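Local structure of V-type ATP synthase alpha chain (Nanoarchaeum equitans Kin4-M, 5BN3) at residues Ile283-Thr286 with Ala292-Glu295; Ser297-Ala302 with Ser323-Ala328. The protein is subunit A of a V-type rotary ATPase, an alpha/beta-family protein whose P-loop nucleotide-binding domain has ADP bound. All blocks are in the same frame, centred on the assembly; numbering follows the deposited sequence.

Contact 1 of 2, residues Ile283-Thr286 with Ala292-Glu295; sequences IANT and AARE
The side-chain amide of Asn-285, at the end of a strand, is pressed against the N-terminal part of helix 293-309, where Ala-293 and Arg-294 receive it. CG of Asn-285 lies anti to the backbone N (chi1 -159°) and carries the amide to the helix; chi2 of 80° turns OD1 to Ala-293 and ND2 to Arg-294. Asn-285 OD1 sits tightly against the methyl of Ala-293, 3.1 Å from CB. The other branch, Asn-285 ND2, packs 3.7 Å from CG of Arg-294 and is hydrogen-bonded to the backbone O of Pro-290, in the connecting loop, a bond that fixes the rotation of the amide. Alanine suits this place because a bare methyl lets strand and helix come so close.

Arg-294 crosses the asparagine side chain at about a right angle. Its chain is extended from CG to NE, and the guanidinium plane is turned 68° from the amide plane. A water lies in the guanidinium plane at its edge; it accepts from Arg-294 NE at 2.8 Å and can donate to the backbone O of Thr-286 at 2.7 Å, linking the guanidinium to the backbone just after the strand and adding to the direct contact of CG with Asn-285. Past NE, away from the water, NH1 forms a salt bridge with Glu-327 and also bonds the backbone O of Arg-324; NH2 bonds the backbone O of Ser-287. A long side chain with three nitrogens serves all these partners.

Strand 280-285 runs parallel to strand 244-250, with backbone bonds from Asn-285 to Gly-249 and Gly-251, while helix 293-309 packs along it through Ile-283, which meets Ser-297, Leu-300 and Ile-304.

Contact 2 of 2, residues Ser297-Ala302 with Ser323-Ala328; sequences SIYLGA and SRWAEA
Trp-325 is met by neighbouring residues of one helix: Ile-298 lies over a face of the indole, and the hydroxyl of Tyr-299 reaches its rim near the ring plane. The tryptophan CG is anti to the backbone N (chi1 168°), which carries the ring system away from helix 322-335 toward helix 293-309.

Ile-298 offers both branches. Its CG2 methyl stands over the six-membered ring, 4.0 Å from the centroid and only 15° off the ring normal, a CH-pi contact. Its CG1 rests nearer the ring fusion, 3.9 Å from Trp-325 CE3. A beta-branched residue fits well here, because two carbons leaving the same CB can spread over one broad aromatic surface.

Tyr-299 reaches the far rim of the indole. The two side chains cross at about a right angle, and the ring planes stand at 82°, with an oblique approach. Tyr-299 CE1 lies 3.9 Å from Trp-325 CZ2, and the hydroxyl oxygen is equally close to that carbon. The tyrosine is thus apolar along its ring and polar at its tip, where OH is hydrogen-bonded to Glu-355; Arg-185 makes a cation-pi contact with the ring. On the tryptophan, NE1 has a weak hydrogen bond to Glu-295, so the one polar atom of this buried ring system also has a partner.

Cys-250 of strand 244-250 touches both Ile-298 and Trp-325, and helix 349-357 adds Phe-356 and Leu-353. Strand 280-285, helix 293-309 and strand 314-320 form a beta-alpha-beta crossover, both strands pairing parallel to strand 244-250, and helix 322-335 follows; this is consistent with the RecA-like P-loop core of the rotary ATPase family.

The two contacts have centres about 7 Å apart and follow one another along the chain. Helix 293-309 takes part in both: its N-terminal part meets the end of strand 280-285 in contact 1, and the next turns face helix 322-335 in contact 2. Between the two segments of contact 2 the chain passes through strand 314-320, which lies across strand 244-250 from strand 280-285 among the parallel strands of the mixed sheet. The contacts also touch directly, as Ile-283 CD1 lies 3.4 Å from CA of Gly-301, a glycine whose small size permits such closeness. Together they join the sheet to the two helices packed against it, beside the neighbouring NEQ263 subunit, whose Thr-257 bonds Glu-327.

Contact 1 of 2, residues Ile283-Thr286 with Ala292-Glu295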
ATOM      1  N   ILE A 283     -22.335  27.948 -14.614  1.00 31.92           N
ATOM      2  CA  ILE A 283     -22.048  26.869 -15.552  1.00 29.42           C
ATOM      3  C   ILE A 283     -22.204  25.528 -14.844  1.00 38.63           C
ATOM      4  O   ILE A 283     -21.447  25.205 -13.926  1.00 34.99           O
ATOM      5  CB  ILE A 283     -20.638  27.004 -16.141  1.00 34.17           C
ATOM      6  CG1 ILE A 283     -20.536  28.318 -16.916  1.00 48.82           C
ATOM      7  CG2 ILE A 283     -20.323  25.832 -17.054  1.00 39.60           C
ATOM      8  CD1 ILE A 283     -19.135  28.742 -17.207  1.00 48.64           C
ATOM      9  N   ALA A 284     -23.194  24.753 -15.274  1.00 39.05           N
ATOM     10  CA  ALA A 284     -23.556  23.523 -14.577  1.00 41.24           C
ATOM     11  C   ALA A 284     -23.394  22.281 -15.439  1.00 43.47           C
ATOM     12  O   ALA A 284     -24.107  22.108 -16.427  1.00 39.97           O
ATOM     13  CB  ALA A 284     -24.984  23.608 -14.066  1.00 38.32           C
ATOM     14  N   ASN A 285     -22.458  21.420 -15.058  1.00 40.47           N
ATOM     15  CA  ASN A 285     -22.407  20.071 -15.598  1.00 39.05           C
ATOM     16  C   ASN A 285     -22.391  19.099 -14.427  1.00 41.17           C
ATOM     17  O   ASN A 285     -21.331  18.750 -13.909  1.00 39.86           O
ATOM     18  CB  ASN A 285     -21.188  19.865 -16.494  1.00 42.83           C
ATOM     19  CG  ASN A 285     -21.364  18.705 -17.455  1.00 52.21           C
ATOM     20  OD1 ASN A 285     -22.021  18.837 -18.488  1.00 49.72           O
ATOM     21  ND2 ASN A 285     -20.780  17.560 -17.119  1.00 39.28           N
ATOM     22  N   THR A 286     -23.583  18.681 -14.011  1.00 41.08           N
ATOM     23  CA  THR A 286     -23.755  17.882 -12.803  1.00 41.17           C
ATOM     24  C   THR A 286     -23.112  16.504 -12.906  1.00 29.78           C
ATOM     25  O   THR A 286     -22.709  16.074 -13.987  1.00 34.00           O
ATOM     26  CB  THR A 286     -25.242  17.736 -12.434  1.00 46.08           C
ATOM     27  OG1 THR A 286     -25.929  17.035 -13.477  1.00 40.39           O
ATOM     28  CG2 THR A 286     -25.872  19.102 -12.251  1.00 46.99           C
ATOM     29  N   ALA A 292     -17.425  13.882 -20.165  1.00 35.53           N
ATOM     30  CA  ALA A 292     -16.478  14.667 -20.954  1.00 43.71           C
ATOM     31  C   ALA A 292     -16.806  16.159 -20.940  1.00 38.91           C
ATOM     32  O   ALA A 292     -15.932  16.999 -21.164  1.00 39.03           O
ATOM     33  CB  ALA A 292     -16.421  14.147 -22.378  1.00 48.89           C
ATOM     34  N   ALA A 293     -18.065  16.485 -20.680  1.00 33.20           N
ATOM     35  CA  ALA A 293     -18.493  17.877 -20.636  1.00 36.61           C
ATOM     36  C   ALA A 293     -17.983  18.595 -19.384  1.00 42.18           C
ATOM     37  O   ALA A 293     -18.080  19.819 -19.285  1.00 33.99           O
ATOM     38  CB  ALA A 293     -19.999  17.966 -20.727  1.00 39.84           C
ATOM     39  N   ARG A 294     -17.454  17.833 -18.427  1.00 31.56           N
ATOM     40  CA  ARG A 294     -16.808  18.420 -17.253  1.00 33.92           C
ATOM     41  C   ARG A 294     -15.561  19.183 -17.663  1.00 32.69           C
ATOM     42  O   ARG A 294     -15.292  20.270 -17.152  1.00 37.35           O
ATOM     43  CB  ARG A 294     -16.416  17.337 -16.243  1.00 32.95           C
ATOM     44  CG  ARG A 294     -17.577  16.622 -15.588  1.00 36.80           C
ATOM     45  CD  ARG A 294     -17.077  15.613 -14.573  1.00 34.30           C
ATOM     46  NE  ARG A 294     -18.136  14.697 -14.156  1.00 28.38           N
ATOM     47  CZ  ARG A 294     -17.938  13.616 -13.412  1.00 33.04           C
ATOM     48  NH1 ARG A 294     -16.716  13.312 -12.997  1.00 29.36           N
ATOM     49  NH2 ARG A 294     -18.960  12.842 -13.087  1.00 35.79           N
ATOM     50  N   GLU A 295     -14.787  18.600 -18.572  1.00 34.50           N
ATOM     51  CA  GLU A 295     -13.599  19.271 -19.084  1.00 34.62           C
ATOM     52  C   GLU A 295     -14.008  20.535 -19.823  1.00 41.45           C
ATOM     53  O   GLU A 295     -13.395  21.589 -19.657  1.00 37.70           O
ATOM     54  CB  GLU A 295     -12.796  18.353 -20.010  1.00 39.06           C
ATOM     55  CG  GLU A 295     -11.644  19.064 -20.700  1.00 47.39           C
ATOM     56  CD  GLU A 295     -10.610  18.116 -21.266  1.00 59.86           C
ATOM     57  OE1 GLU A 295     -10.888  17.467 -22.299  1.00 56.99           O
ATOM     58  OE2 GLU A 295      -9.509  18.030 -20.684  1.00 59.37           O
TER
HETATM   59  O   HOH W   1     -20.647  15.005 -15.361  1.00 40.57           O

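Contact 2 of 2, residues Ser297-Ala302 with Ser323-Ala328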
ATOM      1  N   SER A 297     -16.661  22.365 -19.359  1.00 33.66           N
ATOM      2  CA  SER A 297     -17.152  23.370 -18.415  1.00 33.82           C
ATOM      3  C   SER A 297     -16.020  24.175 -17.770  1.00 33.06           C
ATOM      4  O   SER A 297     -16.179  25.364 -17.486  1.00 36.59           O
ATOM      5  CB  SER A 297     -18.003  22.711 -17.329  1.00 39.34           C
ATOM      6  OG  SER A 297     -17.199  21.944 -16.450  1.00 46.42           O
ATOM      7  N   ILE A 298     -14.885  23.521 -17.538  1.00 32.79           N
ATOM      8  CA  ILE A 298     -13.718  24.172 -16.945  1.00 33.25           C
ATOM      9  C   ILE A 298     -13.096  25.202 -17.894  1.00 38.47           C
ATOM     10  O   ILE A 298     -12.838  26.345 -17.508  1.00 33.06           O
ATOM     11  CB  ILE A 298     -12.649  23.130 -16.552  1.00 33.77           C
ATOM     12  CG1 ILE A 298     -13.111  22.311 -15.338  1.00 37.09           C
ATOM     13  CG2 ILE A 298     -11.325  23.804 -16.254  1.00 34.84           C
ATOM     14  CD1 ILE A 298     -13.239  23.124 -14.057  1.00 42.11           C
ATOM     15  N   TYR A 299     -12.850  24.792 -19.135  1.00 31.07           N
ATOM     16  CA  TYR A 299     -12.286  25.693 -20.137  1.00 35.01           C
ATOM     17  C   TYR A 299     -13.272  26.797 -20.505  1.00 35.55           C
ATOM     18  O   TYR A 299     -12.872  27.931 -20.780  1.00 37.31           O
ATOM     19  CB  TYR A 299     -11.871  24.908 -21.388  1.00 31.85           C
ATOM     20  CG  TYR A 299     -10.656  24.030 -21.177  1.00 37.94           C
ATOM     21  CD1 TYR A 299     -10.776  22.775 -20.600  1.00 51.70           C
ATOM     22  CD2 TYR A 299      -9.391  24.456 -21.555  1.00 46.16           C
ATOM     23  CE1 TYR A 299      -9.674  21.970 -20.402  1.00 49.62           C
ATOM     24  CE2 TYR A 299      -8.281  23.654 -21.361  1.00 51.14           C
ATOM     25  CZ  TYR A 299      -8.430  22.413 -20.783  1.00 52.94           C
ATOM     26  OH  TYR A 299      -7.332  21.609 -20.586  1.00 55.00           O
ATOM     27  N   LEU A 300     -14.557  26.457 -20.505  1.00 33.85           N
ATOM     28  CA  LEU A 300     -15.614  27.409 -20.828  1.00 36.54           C
ATOM     29  C   LEU A 300     -15.657  28.552 -19.821  1.00 36.36           C
ATOM     30  O   LEU A 300     -15.692  29.724 -20.199  1.00 32.08           O
ATOM     31  CB  LEU A 300     -16.970  26.702 -20.830  1.00 35.91           C
ATOM     32  CG  LEU A 300     -18.149  27.539 -21.324  1.00 52.76           C
ATOM     33  CD1 LEU A 300     -18.301  27.338 -22.814  1.00 64.24           C
ATOM     34  CD2 LEU A 300     -19.440  27.195 -20.592  1.00 44.75           C
ATOM     35  N   GLY A 301     -15.662  28.201 -18.538  1.00 36.58           N
ATOM     36  CA  GLY A 301     -15.731  29.192 -17.478  1.00 29.19           C
ATOM     37  C   GLY A 301     -14.497  30.064 -17.416  1.00 32.15           C
ATOM     38  O   GLY A 301     -14.581  31.255 -17.116  1.00 37.33           O
ATOM     39  N   ALA A 302     -13.345  29.466 -17.695  1.00 36.02           N
ATOM     40  CA  ALA A 302     -12.097  30.211 -17.736  1.00 34.83           C
ATOM     41  C   ALA A 302     -12.112  31.221 -18.878  1.00 33.32           C
ATOM     42  O   ALA A 302     -11.686  32.365 -18.711  1.00 30.12           O
ATOM     43  CB  ALA A 302     -10.924  29.261 -17.884  1.00 34.57           C
ATOM     44  N   SER A 323     -11.623  17.851  -8.982  1.00 30.52           N
ATOM     45  CA  SER A 323     -11.414  16.408  -8.948  1.00 26.10           C
ATOM     46  C   SER A 323     -12.299  15.662  -9.952  1.00 35.74           C
ATOM     47  O   SER A 323     -11.921  14.603 -10.453  1.00 32.01           O
ATOM     48  CB  SER A 323     -11.657  15.869  -7.537  1.00 35.81           C
ATOM     49  OG  SER A 323     -10.791  16.491  -6.608  1.00 32.97           O
ATOM     50  N   ARG A 324     -13.473  16.215 -10.245  1.00 28.70           N
ATOM     51  CA  ARG A 324     -14.404  15.581 -11.177  1.00 31.09           C
ATOM     52  C   ARG A 324     -13.893  15.705 -12.608  1.00 26.19           C
ATOM     53  O   ARG A 324     -14.107  14.820 -13.436  1.00 32.99           O
ATOM     54  CB  ARG A 324     -15.798  16.205 -11.053  1.00 34.96           C
ATOM     55  CG  ARG A 324     -16.330  16.268  -9.626  1.00 31.34           C
ATOM     56  CD  ARG A 324     -16.251  14.919  -8.939  1.00 41.18           C
ATOM     57  NE  ARG A 324     -16.598  15.023  -7.526  1.00 46.27           N
ATOM     58  CZ  ARG A 324     -16.085  14.255  -6.571  1.00 46.14           C
ATOM     59  NH1 ARG A 324     -15.195  13.320  -6.873  1.00 35.18           N
ATOM     60  NH2 ARG A 324     -16.461  14.427  -5.312  1.00 39.84           N
ATOM     61  N   TRP A 325     -13.221  16.818 -12.886  1.00 27.71           N
ATOM     62  CA  TRP A 325     -12.558  17.041 -14.166  1.00 31.45           C
ATOM     63  C   TRP A 325     -11.407  16.052 -14.302  1.00 38.42           C
ATOM     64  O   TRP A 325     -11.197  15.469 -15.365  1.00 34.41           O
ATOM     65  CB  TRP A 325     -12.055  18.492 -14.242  1.00 32.18           C
ATOM     66  CG  TRP A 325     -11.110  18.801 -15.384  1.00 35.71           C
ATOM     67  CD1 TRP A 325     -11.065  18.194 -16.608  1.00 39.29           C
ATOM     68  CD2 TRP A 325     -10.070  19.790 -15.391  1.00 31.88           C
ATOM     69  NE1 TRP A 325     -10.064  18.747 -17.372  1.00 32.31           N
ATOM     70  CE2 TRP A 325      -9.441  19.730 -16.649  1.00 32.67           C
ATOM     71  CE3 TRP A 325      -9.616  20.726 -14.455  1.00 36.98           C
ATOM     72  CZ2 TRP A 325      -8.377  20.567 -16.994  1.00 37.58           C
ATOM     73  CZ3 TRP A 325      -8.562  21.555 -14.799  1.00 35.75           C
ATOM     74  CH2 TRP A 325      -7.955  21.470 -16.057  1.00 35.85           C
ATOM     75  N   ALA A 326     -10.676  15.848 -13.212  1.00 36.56           N
ATOM     76  CA  ALA A 326      -9.596  14.869 -13.197  1.00 35.07           C
ATOM     77  C   ALA A 326     -10.115  13.459 -13.470  1.00 35.03           C
ATOM     78  O   ALA A 326      -9.460  12.678 -14.163  1.00 35.11           O
ATOM     79  CB  ALA A 326      -8.856  14.918 -11.877  1.00 39.08           C
ATOM     80  N   GLU A 327     -11.287  13.134 -12.927  1.00 26.22           N
ATOM     81  CA  GLU A 327     -11.906  11.832 -13.180  1.00 30.37           C
ATOM     82  C   GLU A 327     -12.239  11.663 -14.659  1.00 35.35           C
ATOM     83  O   GLU A 327     -12.100  10.575 -15.216  1.00 33.87           O
ATOM     84  CB  GLU A 327     -13.181  11.659 -12.351  1.00 32.44           C
ATOM     85  CG  GLU A 327     -13.906  10.341 -12.627  1.00 39.44           C
ATOM     86  CD  GLU A 327     -15.322  10.305 -12.080  1.00 50.54           C
ATOM     87  OE1 GLU A 327     -15.729  11.275 -11.408  1.00 36.41           O
ATOM     88  OE2 GLU A 327     -16.034   9.302 -12.324  1.00 43.47           O
ATOM     89  N   ALA A 328     -12.689  12.745 -15.287  1.00 34.13           N
ATOM     90  CA  ALA A 328     -13.011  12.715 -16.706  1.00 34.27           C
ATOM     91  C   ALA A 328     -11.760  12.434 -17.532  1.00 36.72           C
ATOM     92  O   ALA A 328     -11.793  11.624 -18.455  1.00 38.96           O
ATOM     93  CB  ALA A 328     -13.650  14.020 -17.132  1.00 32.77           C
TER